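Local coordinates for protein aminodeoxyfutalosine deaminase (Deinococcus radiodurans, PDB 2IMR) that catalyses the zinc-dependent deamination of aminodeoxyfutalosine to futalosine in menaquinone biosynthesis, and more weakly deaminates adenosine and related nucleosides, at residues A[407-410]-A[411-414]. Sequence-based numbering, arbitrary orientation.
Sequences TWQE and GFRW
The Phe412 ring carries the CB methylene of Gln409 over one face, while its edge is turned toward the face of the six-membered ring of Trp408. A short 3-10 segment, 410-412, brings the three together and illustrates how one 3-10 turn sets side chains three and four residues apart against each other, here Gln409 and Trp408 against Phe412. Gln409 CB sits almost on the ring normal, 4.0 Å from the Phe412 centroid, a CH-pi contact. Beyond it the extended glutamine chain carries its amide over the same face, displaced past the CZ edge, planes 12° apart, with NE2 4.0 Å from Phe412 CZ. Trp408 and Phe412 form an offset edge-to-face pair with planes at 67°; Trp408 CE3 lies in the plane of the phenyl ring, and Trp408 CZ3 is 3.8 Å from Phe412 CB. With CG anti to the backbone N (chi1 168°), the indole comes back toward the turn although its CB starts away from it. Two successive i to i-3 backbone bonds hold the segment: Phe412 N to Gln409 O (2.9 Å) and Arg413 N to Glu410 O (3.0 Å).

The indole also packs on Leu41, Val59 and Val61 of the small beta-sheet region remote from the zinc, and on Ile91, while Phe412 is buried against Leu402. The turn thus joins the C-terminal tail to that sheet. Arg413 extends past the indole, its NE in a salt bridge with Glu415. One water in the indole plane accepts from both Trp408 NE1, at 3.1 Å, and Arg413 NH1, at 3.2 Å.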
# COMPACT_ATOMS: atom_id res chain seq x y z
N THR A 407 -5.31 1.12 28.03
CA THR A 407 -5.21 -0.29 28.40
C THR A 407 -4.05 -0.90 27.62
O THR A 407 -3.98 -0.76 26.40
CB THR A 407 -6.50 -1.06 28.01
OG1 THR A 407 -7.63 -0.48 28.68
CG2 THR A 407 -6.38 -2.52 28.41
N TRP A 408 -3.13 -1.56 28.32
CA TRP A 408 -2.00 -2.20 27.65
C TRP A 408 -2.53 -3.43 26.92
O TRP A 408 -3.16 -4.30 27.52
CB TRP A 408 -0.94 -2.63 28.66
CG TRP A 408 0.11 -3.55 28.07
CD1 TRP A 408 0.31 -4.86 28.37
CD2 TRP A 408 1.07 -3.21 27.05
NE1 TRP A 408 1.34 -5.37 27.60
CE2 TRP A 408 1.82 -4.38 26.78
CE3 TRP A 408 1.36 -2.04 26.34
CZ2 TRP A 408 2.84 -4.41 25.83
CZ3 TRP A 408 2.38 -2.07 25.39
CH2 TRP A 408 3.11 -3.25 25.15
N GLN A 409 -2.29 -3.49 25.61
CA GLN A 409 -2.76 -4.62 24.81
C GLN A 409 -1.61 -5.44 24.26
O GLN A 409 -0.60 -4.91 23.81
CB GLN A 409 -3.62 -4.12 23.65
CG GLN A 409 -4.91 -3.43 24.07
CD GLN A 409 -5.79 -3.08 22.88
OE1 GLN A 409 -6.90 -2.56 23.05
NE2 GLN A 409 -5.31 -3.36 21.68
N GLU A 410 -1.76 -6.76 24.31
CA GLU A 410 -0.73 -7.66 23.81
C GLU A 410 -0.51 -7.39 22.33
O GLU A 410 0.55 -7.70 21.78
CB GLU A 410 -1.15 -9.12 24.03
CG GLU A 410 -0.02 -10.10 23.80
CD GLU A 410 -0.36 -11.50 24.27
OE1 GLU A 410 -0.62 -12.38 23.41
OE2 GLU A 410 -0.37 -11.72 25.50
N GLY A 411 -1.51 -6.82 21.67
CA GLY A 411 -1.40 -6.51 20.26
C GLY A 411 -0.32 -5.49 19.94
O GLY A 411 0.10 -5.35 18.79
N PHE A 412 0.13 -4.75 20.96
CA PHE A 412 1.16 -3.73 20.79
C PHE A 412 2.55 -4.34 20.79
O PHE A 412 3.52 -3.71 20.38
CB PHE A 412 1.08 -2.69 21.92
CG PHE A 412 -0.21 -1.93 21.95
CD1 PHE A 412 -0.65 -1.34 23.14
CD2 PHE A 412 -0.98 -1.78 20.81
CE1 PHE A 412 -1.84 -0.62 23.18
CE2 PHE A 412 -2.17 -1.05 20.84
CZ PHE A 412 -2.60 -0.47 22.03
N ARG A 413 2.65 -5.56 21.28
CA ARG A 413 3.92 -6.26 21.36
C ARG A 413 4.03 -7.17 20.12
O ARG A 413 3.59 -8.32 20.14
CB ARG A 413 3.95 -7.06 22.66
CG ARG A 413 5.29 -7.60 23.07
CD ARG A 413 5.27 -7.98 24.56
NE ARG A 413 6.44 -8.78 24.91
CZ ARG A 413 6.76 -9.14 26.14
NH1 ARG A 413 5.99 -8.79 27.17
NH2 ARG A 413 7.84 -9.88 26.34
N TRP A 414 4.63 -6.65 19.06
CA TRP A 414 4.76 -7.39 17.80
C TRP A 414 5.38 -8.78 17.87
O TRP A 414 5.02 -9.65 17.08
CB TRP A 414 5.52 -6.54 16.78
CG TRP A 414 4.76 -5.33 16.31
CD1 TRP A 414 3.67 -4.75 16.90
CD2 TRP A 414 5.05 -4.54 15.15
NE1 TRP A 414 3.27 -3.65 16.19
CE2 TRP A 414 4.10 -3.49 15.11
CE3 TRP A 414 6.02 -4.61 14.14
CZ2 TRP A 414 4.10 -2.52 14.10
CZ3 TRP A 414 6.02 -3.64 13.14
CH2 TRP A 414 5.06 -2.61 13.13
O HOH W 1 2.89 -8.07 27.61